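Side-chain contacts in lipoate-protein ligase, putative (Streptococcus pneumoniae, PDB 1VQZ), which is a putative lipoate-protein ligase that combines a lipoyl protein ligase A/B catalytic domain with a bacterial lipoate protein ligase C-terminal domain: residues H58-E63 / K270-A275; Y96-K101 / K106-K111; G132-E137 / C144-A149; F274-V277 / I282-I285. All blocks are in the same frame, centred on the assembly; numbering follows the deposited sequence.

In the fold
Following the chain from the N terminus, the loop H58-E63 comes first, but its partner strand is met only some two hundred residues later, so contact 1 closes a long excursion that contains contacts 2 and 3 in series. Contact 2 folds the start of helix 110-123 back onto strand 93-101; contact 3 then closes the hairpin of strands 135-138 and 141-151 in the same eight-stranded sheet, and the two meet where Y96 OH reaches N146 OD1 and F110 packs on N146. Contact 1 ties this catalytic-domain family region to the C-terminal one. Contact 4 follows along strand 269-278, sharing F274 and A275 with contact 1 and closing the last hairpin, its centre about 37 Å from that of contact 2.

Contact 1 of 4, residues H58-E63 / K270-A275; sequences HQNTIE and KVEVFA. With EDO (1,2-ethanediol), chain J; EDO (1,2-ethanediol), chain D.
With CG of N60 anti to the backbone N (chi1 -175°) and E272 extended beyond a CG that is likewise anti to its own N (chi1 -169°), the two side chains reach across a backbone separation of 8.5 Å between their CA atoms. There N60 ND2 donates to E272 OE1 over 3.0 Å, almost straight at 174°. The carboxylate oxygen lies in the plane of the amide and is approached on its syn side, while the two flat groups are twisted against each other. E272 OE2 forms a salt bridge with R261, so the acid is held from two directions, which probably favours its charged form.

The same amide nitrogen also comes up to the edge of the F274 ring, 4.1 Å from CZ. On the other branch of the amide, N60 OD1 accepts from O1 of a 1,2-ethanediol molecule at 2.7 Å, and O2 of that molecule sits 3.5 Å from F274 CZ. Backbone and side chain of N60 thus serve different ends: its main chain makes an inverse gamma turn, and its amide bridges an acid and a small bound molecule. This is a buried polar interdomain contact, joining a catalytic-domain loop to a strand of the C-terminal domain.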
loop_
_atom_site.group_PDB
_atom_site.type_symbol
_atom_site.label_atom_id
_atom_site.label_comp_id
_atom_site.label_asym_id
_atom_site.label_seq_id
_atom_site.Cartn_x
_atom_site.Cartn_y
_atom_site.Cartn_z
ATOM N N HIS A 58 1.766 6.161 5.884
ATOM C CA HIS A 58 2.049 6.787 7.159
ATOM C C HIS A 58 3.399 6.467 7.788
ATOM O O HIS A 58 3.650 6.886 8.905
ATOM C CB HIS A 58 0.919 6.492 8.131
ATOM C CG HIS A 58 -0.417 6.969 7.657
ATOM N ND1 HIS A 58 -0.624 8.249 7.185
ATOM C CD2 HIS A 58 -1.610 6.322 7.522
ATOM C CE1 HIS A 58 -1.892 8.386 6.819
ATOM N NE2 HIS A 58 -2.512 7.235 7.001
ATOM N N GLN A 59 4.283 5.779 7.049
ATOM C CA GLN A 59 5.594 5.424 7.566
ATOM C C GLN A 59 6.465 6.693 7.727
ATOM O O GLN A 59 6.370 7.641 6.956
ATOM C CB GLN A 59 6.331 4.373 6.688
ATOM C CG GLN A 59 5.822 2.948 6.814
ATOM C CD GLN A 59 6.721 1.914 6.157
ATOM O OE1 GLN A 59 6.643 1.669 4.942
ATOM N NE2 GLN A 59 7.578 1.281 6.967
ATOM N N ASN A 60 7.299 6.655 8.750
ATOM C CA ASN A 60 8.265 7.699 9.027
ATOM C C ASN A 60 9.534 7.330 8.264
ATOM O O ASN A 60 10.446 6.686 8.789
ATOM C CB ASN A 60 8.466 7.846 10.542
ATOM C CG ASN A 60 9.390 9.005 10.901
ATOM O OD1 ASN A 60 10.012 9.594 10.027
ATOM N ND2 ASN A 60 9.521 9.292 12.169
ATOM N N THR A 61 9.520 7.715 6.982
ATOM C CA THR A 61 10.465 7.285 5.964
ATOM C C THR A 61 11.912 7.461 6.400
ATOM O O THR A 61 12.707 6.510 6.349
ATOM C CB THR A 61 10.190 8.003 4.672
ATOM O OG1 THR A 61 8.770 7.985 4.421
ATOM C CG2 THR A 61 10.941 7.329 3.530
ATOM N N ILE A 62 12.204 8.615 6.970
ATOM C CA ILE A 62 13.574 8.958 7.359
ATOM C C ILE A 62 14.114 7.992 8.397
ATOM O O ILE A 62 15.317 7.716 8.447
ATOM C CB ILE A 62 13.666 10.402 7.844
ATOM C CG1 ILE A 62 15.117 10.904 7.840
ATOM C CG2 ILE A 62 13.121 10.584 9.280
ATOM C CD1 ILE A 62 15.723 10.937 6.527
ATOM N N GLU A 63 13.221 7.438 9.210
ATOM C CA GLU A 63 13.658 6.527 10.266
ATOM C C GLU A 63 13.658 5.055 9.876
ATOM O O GLU A 63 14.039 4.222 10.681
ATOM C CB GLU A 63 12.750 6.716 11.461
ATOM C CG GLU A 63 12.883 8.055 12.125
ATOM C CD GLU A 63 14.318 8.344 12.543
ATOM O OE1 GLU A 63 15.009 7.395 12.973
ATOM O OE2 GLU A 63 14.744 9.510 12.407
ATOM N N LYS A 270 3.475 -0.953 14.222
ATOM C CA LYS A 270 4.080 0.129 14.936
ATOM C C LYS A 270 3.233 1.412 14.829
ATOM O O LYS A 270 2.789 1.792 13.732
ATOM C CB LYS A 270 5.454 0.302 14.252
ATOM C CG LYS A 270 6.338 1.316 14.741
ATOM C CD LYS A 270 7.786 0.892 14.511
ATOM C CE LYS A 270 8.414 1.616 13.417
ATOM N NZ LYS A 270 9.919 1.526 13.595
ATOM N N VAL A 271 3.033 2.086 15.967
ATOM C CA VAL A 271 2.324 3.375 16.034
ATOM C C VAL A 271 3.211 4.404 16.755
ATOM O O VAL A 271 3.619 4.206 17.896
ATOM C CB VAL A 271 0.964 3.271 16.771
ATOM C CG1 VAL A 271 0.286 4.636 16.844
ATOM C CG2 VAL A 271 0.071 2.240 16.114
ATOM N N GLU A 272 3.515 5.490 16.048
ATOM C CA GLU A 272 4.344 6.590 16.527
ATOM C C GLU A 272 3.530 7.872 16.519
ATOM O O GLU A 272 3.006 8.275 15.493
ATOM C CB GLU A 272 5.560 6.765 15.648
ATOM C CG GLU A 272 6.626 7.733 16.240
ATOM C CD GLU A 272 7.866 7.880 15.363
ATOM O OE1 GLU A 272 7.744 7.775 14.111
ATOM O OE2 GLU A 272 8.963 8.139 15.943
ATOM N N VAL A 273 3.441 8.506 17.673
ATOM C CA VAL A 273 2.583 9.660 17.855
ATOM C C VAL A 273 3.381 10.903 18.215
ATOM O O VAL A 273 4.096 10.942 19.206
ATOM C CB VAL A 273 1.582 9.418 18.983
ATOM C CG1 VAL A 273 0.694 10.678 19.171
ATOM C CG2 VAL A 273 0.774 8.175 18.732
ATOM N N PHE A 274 3.226 11.942 17.418
ATOM C CA PHE A 274 3.825 13.235 17.743
ATOM C C PHE A 274 2.684 14.219 18.119
ATOM O O PHE A 274 1.899 14.619 17.271
ATOM C CB PHE A 274 4.625 13.792 16.551
ATOM C CG PHE A 274 5.794 12.937 16.127
ATOM C CD1 PHE A 274 5.625 11.901 15.230
ATOM C CD2 PHE A 274 7.075 13.216 16.574
ATOM C CE1 PHE A 274 6.716 11.147 14.801
ATOM C CE2 PHE A 274 8.167 12.447 16.168
ATOM C CZ PHE A 274 7.969 11.409 15.265
ATOM N N ALA A 275 2.608 14.607 19.381
ATOM C CA ALA A 275 1.522 15.490 19.855
ATOM C C ALA A 275 2.048 16.789 20.420
ATOM O O ALA A 275 3.048 16.793 21.160
ATOM C CB ALA A 275 0.700 14.793 20.881
HETATM C C1 EDO J . 8.998 13.173 10.318
HETATM O O1 EDO J . 10.157 12.327 10.295
HETATM C C2 EDO J . 8.391 13.027 11.707
HETATM O O2 EDO J . 9.403 13.327 12.674
HETATM C C1 EDO D . 2.608 10.205 8.531
HETATM O O1 EDO D . 1.234 10.007 8.762
HETATM C C2 EDO D . 2.882 10.664 7.113
HETATM O O2 EDO D . 2.310 11.928 6.922
#

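Contact 2 of 4, residues Y96-K101 / K106-K111; sequences YTIISK and KAFDFK
I98 and F108 bury the most surface here, followed by F110, with Y96 beside them. The methyl CG2 of I98 sits over one face of the F108 ring, 3.9 Å from its centroid, in a CH-pi contact that touches F108 CE2 and CD2. Setting CG of F108 anti to its backbone N (chi1 -179°) swings the ring back to the strand, where I99 O lies at its edge and in its plane, 3.7 Å from CD2. The other arm of I98 goes elsewhere: CD1 reaches the backbone at the helix start, 3.7 Å from D109 O.

F110, the first helical residue, meets Y96 at the hydroxyl end. Y96 OH is 3.1 Å from F110 CE1, and although the two rings are near parallel, 20° apart, they are slid so far past each other that they barely overlap. That hydroxyl is hydrogen-bonded to N146, and F113 stacks on the Y96 ring.

Polar atoms are bridged by water at the S100 end. One water lies 2.7 Å from S100 OG and within hydrogen-bonding distance of F108 O and I98 O, with more acceptors around it than protons to give; a second is bound by S100 OG and accepts from F108 N at 3.2 Å. D109 is the N-cap of helix 110-123, its side chain capping a backbone N. The contact is a strand-loop-helix connection, in which the chain leaves the catalytic domain's large mixed sheet and lays the helix start back over one face of it.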
loop_
_atom_site.group_PDB
_atom_site.type_symbol
_atom_site.label_atom_id
_atom_site.label_comp_id
_atom_site.label_asym_id
_atom_site.label_seq_id
_atom_site.Cartn_x
_atom_site.Cartn_y
_atom_site.Cartn_z
ATOM N N TYR A 96 -0.318 -4.868 -9.780
ATOM C CA TYR A 96 -1.674 -4.890 -10.318
ATOM C C TYR A 96 -2.462 -3.798 -9.625
ATOM O O TYR A 96 -2.199 -3.458 -8.434
ATOM C CB TYR A 96 -2.379 -6.270 -10.151
ATOM C CG TYR A 96 -2.626 -6.670 -8.713
ATOM C CD1 TYR A 96 -1.672 -7.382 -7.975
ATOM C CD2 TYR A 96 -3.807 -6.289 -8.074
ATOM C CE1 TYR A 96 -1.907 -7.706 -6.634
ATOM C CE2 TYR A 96 -4.042 -6.590 -6.764
ATOM C CZ TYR A 96 -3.107 -7.293 -6.039
ATOM O OH TYR A 96 -3.429 -7.576 -4.732
ATOM N N THR A 97 -3.454 -3.280 -10.357
ATOM C CA THR A 97 -4.383 -2.264 -9.845
ATOM C C THR A 97 -5.816 -2.587 -10.268
ATOM O O THR A 97 -6.078 -2.747 -11.436
ATOM C CB THR A 97 -4.031 -0.927 -10.444
ATOM O OG1 THR A 97 -2.679 -0.623 -10.117
ATOM C CG2 THR A 97 -4.929 0.144 -9.962
ATOM N N ILE A 98 -6.722 -2.699 -9.302
ATOM C CA ILE A 98 -8.146 -2.959 -9.529
ATOM C C ILE A 98 -8.926 -1.824 -8.862
ATOM O O ILE A 98 -9.016 -1.768 -7.656
ATOM C CB ILE A 98 -8.555 -4.280 -8.895
ATOM C CG1 ILE A 98 -7.587 -5.386 -9.331
ATOM C CG2 ILE A 98 -9.991 -4.678 -9.258
ATOM C CD1 ILE A 98 -7.674 -6.588 -8.437
ATOM N N ILE A 99 -9.507 -0.952 -9.674
ATOM C CA ILE A 99 -10.326 0.172 -9.227
ATOM C C ILE A 99 -11.775 0.002 -9.579
ATOM O O ILE A 99 -12.124 -0.423 -10.707
ATOM C CB ILE A 99 -9.817 1.454 -9.871
ATOM C CG1 ILE A 99 -8.402 1.772 -9.357
ATOM C CG2 ILE A 99 -10.767 2.612 -9.627
ATOM C CD1 ILE A 99 -7.552 2.499 -10.373
ATOM N N SER A 100 -12.640 0.341 -8.622
ATOM C CA SER A 100 -14.103 0.159 -8.812
ATOM C C SER A 100 -14.891 1.178 -8.026
ATOM O O SER A 100 -14.559 1.492 -6.887
ATOM C CB SER A 100 -14.554 -1.227 -8.372
ATOM O OG SER A 100 -14.274 -1.349 -6.986
ATOM N N LYS A 101 -15.888 1.733 -8.678
ATOM C CA LYS A 101 -16.946 2.459 -8.039
ATOM C C LYS A 101 -17.631 1.547 -7.037
ATOM O O LYS A 101 -17.948 0.382 -7.321
ATOM C CB LYS A 101 -17.963 2.900 -9.094
ATOM C CG LYS A 101 -19.178 3.662 -8.550
ATOM C CD LYS A 101 -20.128 4.072 -9.689
ATOM C CE LYS A 101 -21.281 4.932 -9.154
ATOM N NZ LYS A 101 -22.053 5.654 -10.222
ATOM N N LYS A 106 -22.312 -4.674 -7.903
ATOM C CA LYS A 106 -21.217 -5.080 -8.798
ATOM C C LYS A 106 -19.845 -5.042 -8.107
ATOM O O LYS A 106 -19.375 -3.975 -7.738
ATOM C CB LYS A 106 -21.204 -4.198 -10.062
ATOM N N ALA A 107 -19.226 -6.218 -7.958
ATOM C CA ALA A 107 -17.970 -6.392 -7.221
ATOM C C ALA A 107 -16.830 -6.706 -8.192
ATOM O O ALA A 107 -16.850 -7.709 -8.924
ATOM C CB ALA A 107 -18.102 -7.489 -6.175
ATOM N N PHE A 108 -15.841 -5.820 -8.182
ATOM C CA PHE A 108 -14.672 -5.934 -9.022
ATOM C C PHE A 108 -13.510 -5.551 -8.153
ATOM O O PHE A 108 -13.264 -4.341 -7.901
ATOM C CB PHE A 108 -14.812 -5.005 -10.220
ATOM C CG PHE A 108 -13.657 -5.065 -11.174
ATOM C CD1 PHE A 108 -13.468 -6.178 -11.959
ATOM C CD2 PHE A 108 -12.782 -3.986 -11.318
ATOM C CE1 PHE A 108 -12.403 -6.239 -12.873
ATOM C CE2 PHE A 108 -11.745 -4.032 -12.207
ATOM C CZ PHE A 108 -11.558 -5.160 -13.005
ATOM N N ASP A 109 -12.810 -6.573 -7.653
ATOM C CA ASP A 109 -11.907 -6.407 -6.520
ATOM C C ASP A 109 -10.902 -7.540 -6.525
ATOM O O ASP A 109 -10.851 -8.285 -7.492
ATOM C CB ASP A 109 -12.659 -6.372 -5.201
ATOM C CG ASP A 109 -13.619 -7.550 -5.017
ATOM O OD1 ASP A 109 -13.442 -8.640 -5.630
ATOM O OD2 ASP A 109 -14.587 -7.337 -4.252
ATOM N N PHE A 110 -10.087 -7.632 -5.477
ATOM C CA PHE A 110 -9.017 -8.619 -5.417
ATOM C C PHE A 110 -9.576 -10.006 -5.590
ATOM O O PHE A 110 -9.070 -10.783 -6.400
ATOM C CB PHE A 110 -8.250 -8.554 -4.083
ATOM C CG PHE A 110 -7.052 -9.477 -4.036
ATOM C CD1 PHE A 110 -6.061 -9.396 -5.002
ATOM C CD2 PHE A 110 -6.923 -10.425 -3.034
ATOM C CE1 PHE A 110 -4.970 -10.237 -4.974
ATOM C CE2 PHE A 110 -5.828 -11.274 -2.994
ATOM C CZ PHE A 110 -4.844 -11.174 -3.957
ATOM N N LYS A 111 -10.602 -10.315 -4.810
ATOM C CA LYS A 111 -11.291 -11.603 -4.916
ATOM C C LYS A 111 -11.632 -11.953 -6.356
ATOM O O LYS A 111 -11.444 -13.078 -6.772
ATOM C CB LYS A 111 -12.582 -11.595 -4.106
ATOM C CG LYS A 111 -12.355 -11.488 -2.606
HETATM O O HOH W 1 -11.837 -2.485 -6.426
HETATM O O HOH W 2 -15.943 -3.491 -6.053
#

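Contact 3 of 4, residues G132-E137 / C144-A149; sequences GRNDLE and CGNAQA. With EDO (1,2-ethanediol), chain P.
N134 and N146 are joined twice, once by backbone and once by side chain. The main-chain N146 N donates to N134 O at 2.9 Å with an angle of 171°. Alongside, N146 ND2 donates to N134 OD1 over 3.0 Å. The second bond is more bent, at 152°, and the two amide planes are nearly coplanar. N134 places OD1 there with CG anti to its carbonyl carbon (chi1 -71°), whereas N146 has CG anti to its backbone N.

Both ends of the N146 amide have further partners: OD1 is hydrogen-bonded to Y96 OH, and ND2 is also hydrogen-bonded to H157 ND1. ND2 therefore links a loop residue on one flank with strand 154-162 on the other, while Y96 adds a tie to strand 93-101. These strands belong to the large mixed sheet of the catalytic domain, and the segments here belong to its antiparallel hairpin of strands 135-138 and 141-151, N134 sitting in the loop that leads into the first.

Toward the turn the pairing slackens: L136 N reaches C144 O only by a weak bond of 3.4 Å. On the side facing helix 110-123, L136 CB packs 3.9 Å from C144 CB, with L136 CD1 also touching the cysteine sulfur. N146 O, at the opposite end, receives a weak bond of 3.3 Å from O2 of a 1,2-ethanediol molecule, whose C1 lies 3.2 Å from N134 OD1.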
loop_
_atom_site.group_PDB
_atom_site.type_symbol
_atom_site.label_atom_id
_atom_site.label_comp_id
_atom_site.label_asym_id
_atom_site.label_seq_id
_atom_site.Cartn_x
_atom_site.Cartn_y
_atom_site.Cartn_z
ATOM N N GLY A 132 -7.192 -16.733 3.098
ATOM C CA GLY A 132 -7.711 -15.635 3.892
ATOM C C GLY A 132 -8.307 -14.624 2.939
ATOM O O GLY A 132 -9.188 -14.955 2.140
ATOM N N ARG A 133 -7.781 -13.410 2.981
ATOM C CA ARG A 133 -8.420 -12.283 2.314
ATOM C C ARG A 133 -7.529 -11.546 1.328
ATOM O O ARG A 133 -8.014 -11.096 0.284
ATOM C CB ARG A 133 -8.909 -11.279 3.365
ATOM N N ASN A 134 -6.247 -11.399 1.665
ATOM C CA ASN A 134 -5.352 -10.470 0.949
ATOM C C ASN A 134 -4.058 -11.095 0.389
ATOM O O ASN A 134 -3.057 -10.380 0.182
ATOM C CB ASN A 134 -5.025 -9.275 1.869
ATOM C CG ASN A 134 -6.221 -8.355 2.066
ATOM O OD1 ASN A 134 -6.501 -7.509 1.223
ATOM N ND2 ASN A 134 -6.944 -8.534 3.175
ATOM N N ASP A 135 -4.082 -12.409 0.149
ATOM C CA ASP A 135 -2.963 -13.094 -0.505
ATOM C C ASP A 135 -3.295 -14.412 -1.218
ATOM O O ASP A 135 -4.249 -15.140 -0.875
ATOM C CB ASP A 135 -1.819 -13.336 0.489
ATOM C CG ASP A 135 -2.305 -13.571 1.899
ATOM O OD1 ASP A 135 -3.301 -14.297 2.084
ATOM O OD2 ASP A 135 -1.680 -13.008 2.820
ATOM N N LEU A 136 -2.466 -14.697 -2.221
ATOM C CA LEU A 136 -2.518 -15.949 -2.955
ATOM C C LEU A 136 -1.306 -16.814 -2.578
ATOM O O LEU A 136 -0.235 -16.298 -2.246
ATOM C CB LEU A 136 -2.532 -15.657 -4.463
ATOM C CG LEU A 136 -3.720 -14.829 -4.974
ATOM C CD1 LEU A 136 -3.496 -14.313 -6.403
ATOM C CD2 LEU A 136 -4.982 -15.618 -4.904
ATOM N N GLU A 137 -1.464 -18.125 -2.652
ATOM C CA GLU A 137 -0.389 -19.029 -2.239
ATOM C C GLU A 137 -0.091 -20.091 -3.255
ATOM O O GLU A 137 -0.981 -20.475 -4.018
ATOM C CB GLU A 137 -0.788 -19.746 -0.970
ATOM C CG GLU A 137 -0.527 -18.968 0.294
ATOM C CD GLU A 137 -0.903 -19.788 1.527
ATOM O OE1 GLU A 137 -1.256 -20.972 1.346
ATOM O OE2 GLU A 137 -0.839 -19.242 2.651
ATOM N N CYS A 144 1.713 -13.263 -3.753
ATOM C CA CYS A 144 0.904 -12.103 -4.032
ATOM C C CYS A 144 0.373 -11.517 -2.715
ATOM O O CYS A 144 -0.127 -12.239 -1.821
ATOM C CB CYS A 144 -0.284 -12.478 -4.921
ATOM S SG CYS A 144 -1.303 -11.063 -5.446
ATOM N N GLY A 145 0.461 -10.205 -2.628
ATOM C CA GLY A 145 -0.004 -9.466 -1.465
ATOM C C GLY A 145 -0.747 -8.207 -1.869
ATOM O O GLY A 145 -0.176 -7.334 -2.553
ATOM N N ASN A 146 -2.006 -8.160 -1.413
ATOM C CA ASN A 146 -3.005 -7.138 -1.717
ATOM C C ASN A 146 -3.162 -6.083 -0.621
ATOM O O ASN A 146 -3.023 -6.383 0.561
ATOM C CB ASN A 146 -4.353 -7.846 -1.839
ATOM C CG ASN A 146 -5.463 -6.940 -2.386
ATOM O OD1 ASN A 146 -5.307 -6.356 -3.446
ATOM N ND2 ASN A 146 -6.608 -6.897 -1.695
ATOM N N ALA A 147 -3.483 -4.867 -1.032
ATOM C CA ALA A 147 -3.878 -3.806 -0.122
ATOM C C ALA A 147 -5.006 -2.980 -0.730
ATOM O O ALA A 147 -5.063 -2.743 -1.917
ATOM C CB ALA A 147 -2.687 -2.928 0.211
ATOM N N GLN A 148 -5.881 -2.503 0.131
ATOM C CA GLN A 148 -7.049 -1.751 -0.243
ATOM C C GLN A 148 -6.903 -0.287 0.211
ATOM O O GLN A 148 -6.370 0.009 1.305
ATOM C CB GLN A 148 -8.258 -2.434 0.390
ATOM C CG GLN A 148 -9.600 -1.850 -0.018
ATOM C CD GLN A 148 -10.804 -2.599 0.586
ATOM O OE1 GLN A 148 -10.750 -3.816 0.845
ATOM N NE2 GLN A 148 -11.889 -1.862 0.816
ATOM N N ALA A 149 -7.365 0.620 -0.639
ATOM C CA ALA A 149 -7.544 2.034 -0.301
ATOM C C ALA A 149 -8.963 2.447 -0.666
ATOM O O ALA A 149 -9.535 1.936 -1.599
ATOM C CB ALA A 149 -6.523 2.927 -1.035
HETATM C C1 EDO P . -5.110 -4.991 2.604
HETATM O O1 EDO P . -6.484 -4.590 2.763
HETATM C C2 EDO P . -4.363 -5.625 3.787
HETATM O O2 EDO P . -2.958 -5.271 3.637
#

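Contact 4 of 4, residues F274-V277 / I282-I285; sequences FANV and IQDI
A classic beta bulge interrupts the hairpin of strands 269-278 and 281-289, where Q283 and D284 together face the single residue N276. The carbonyl of N276 is gripped by two backbone donors. Q283 N lies at 2.7 Å from N276 O, nearly in line with the C=O bond, though the hydrogen bond itself is bent, with 137° at the hydrogen. D284 N is 3.2 Å from the same N276 O and meets it in the carbonyl plane, on a lone pair. In return, N276 N donates to D284 O at 2.9 Å.

The side chain of N276 adds a fourth bond at the bulge. N276 ND2 points almost straight at Q283 OE1, 3.0 Å away with an angle of 173°, the oxygen lying in the amide plane of N276. The two side chains run side by side in the same direction, yet their amide planes are nearly perpendicular. Q283 manages this by bending at chi2 (-79°), which folds its amide back beside N276 instead of letting it run on. The extra residue shifts the register by one, so that A275 still pairs with I285 but V277 pairs with I282, both as non-hydrogen-bonded antiparallel pairs.

On the face that carries A275, V277, I282 and I285, contact is light: A275 CB comes to 4.3 Å from I285 CG1, and helix 332-339 packs against both isoleucines through V339. D284 turns its carboxylate the other way, where OD1 accepts from I285 N and forms a salt bridge with R305. F274 O, meanwhile, receives a CA-H...O contact from I285 CA at 3.4 Å.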
loop_
_atom_site.group_PDB
_atom_site.type_symbol
_atom_site.label_atom_id
_atom_site.label_comp_id
_atom_site.label_asym_id
_atom_site.label_seq_id
_atom_site.Cartn_x
_atom_site.Cartn_y
_atom_site.Cartn_z
ATOM N N PHE A 274 3.226 11.942 17.418
ATOM C CA PHE A 274 3.825 13.235 17.743
ATOM C C PHE A 274 2.684 14.219 18.119
ATOM O O PHE A 274 1.899 14.619 17.271
ATOM C CB PHE A 274 4.625 13.792 16.551
ATOM C CG PHE A 274 5.794 12.937 16.127
ATOM C CD1 PHE A 274 5.625 11.901 15.230
ATOM C CD2 PHE A 274 7.075 13.216 16.574
ATOM C CE1 PHE A 274 6.716 11.147 14.801
ATOM C CE2 PHE A 274 8.167 12.447 16.168
ATOM C CZ PHE A 274 7.969 11.409 15.265
ATOM N N ALA A 275 2.608 14.607 19.381
ATOM C CA ALA A 275 1.522 15.490 19.855
ATOM C C ALA A 275 2.048 16.789 20.420
ATOM O O ALA A 275 3.048 16.793 21.160
ATOM C CB ALA A 275 0.700 14.793 20.881
ATOM N N ASN A 276 1.363 17.881 20.069
ATOM C CA ASN A 276 1.564 19.187 20.694
ATOM C C ASN A 276 0.426 19.443 21.677
ATOM O O ASN A 276 -0.731 19.607 21.276
ATOM C CB ASN A 276 1.582 20.275 19.621
ATOM C CG ASN A 276 2.324 21.484 20.055
ATOM O OD1 ASN A 276 3.372 21.387 20.688
ATOM N ND2 ASN A 276 1.802 22.640 19.721
ATOM N N VAL A 277 0.780 19.439 22.965
ATOM C CA VAL A 277 -0.159 19.520 24.071
ATOM C C VAL A 277 0.063 20.872 24.744
ATOM O O VAL A 277 1.192 21.212 25.152
ATOM C CB VAL A 277 0.053 18.370 25.085
ATOM C CG1 VAL A 277 -0.867 18.549 26.336
ATOM C CG2 VAL A 277 -0.168 17.001 24.431
ATOM N N ILE A 282 -4.882 18.389 23.356
ATOM C CA ILE A 282 -4.208 18.083 22.106
ATOM C C ILE A 282 -4.388 19.277 21.164
ATOM O O ILE A 282 -5.450 19.478 20.589
ATOM C CB ILE A 282 -4.727 16.754 21.546
ATOM C CG1 ILE A 282 -4.315 15.634 22.518
ATOM C CG2 ILE A 282 -4.172 16.478 20.126
ATOM C CD1 ILE A 282 -4.900 14.205 22.240
ATOM N N GLN A 283 -3.344 20.088 21.049
ATOM C CA GLN A 283 -3.376 21.238 20.140
ATOM C C GLN A 283 -3.186 20.762 18.684
ATOM O O GLN A 283 -3.904 21.194 17.775
ATOM C CB GLN A 283 -2.324 22.286 20.561
ATOM C CG GLN A 283 -2.434 23.634 19.835
ATOM C CD GLN A 283 -1.830 23.595 18.422
ATOM O OE1 GLN A 283 -0.772 22.976 18.184
ATOM N NE2 GLN A 283 -2.504 24.261 17.473
ATOM N N ASP A 284 -2.223 19.856 18.479
ATOM C CA ASP A 284 -2.018 19.192 17.199
ATOM C C ASP A 284 -1.521 17.783 17.451
ATOM O O ASP A 284 -1.049 17.476 18.557
ATOM C CB ASP A 284 -1.034 19.961 16.306
ATOM C CG ASP A 284 -1.409 19.886 14.801
ATOM O OD1 ASP A 284 -2.137 18.972 14.368
ATOM O OD2 ASP A 284 -0.970 20.759 14.035
ATOM N N ILE A 285 -1.709 16.909 16.461
ATOM C CA ILE A 285 -1.243 15.538 16.550
ATOM C C ILE A 285 -0.964 14.997 15.159
ATOM O O ILE A 285 -1.650 15.363 14.178
ATOM C CB ILE A 285 -2.253 14.677 17.329
ATOM C CG1 ILE A 285 -1.734 13.272 17.622
ATOM C CG2 ILE A 285 -3.565 14.533 16.573
ATOM C CD1 ILE A 285 -2.641 12.528 18.595
#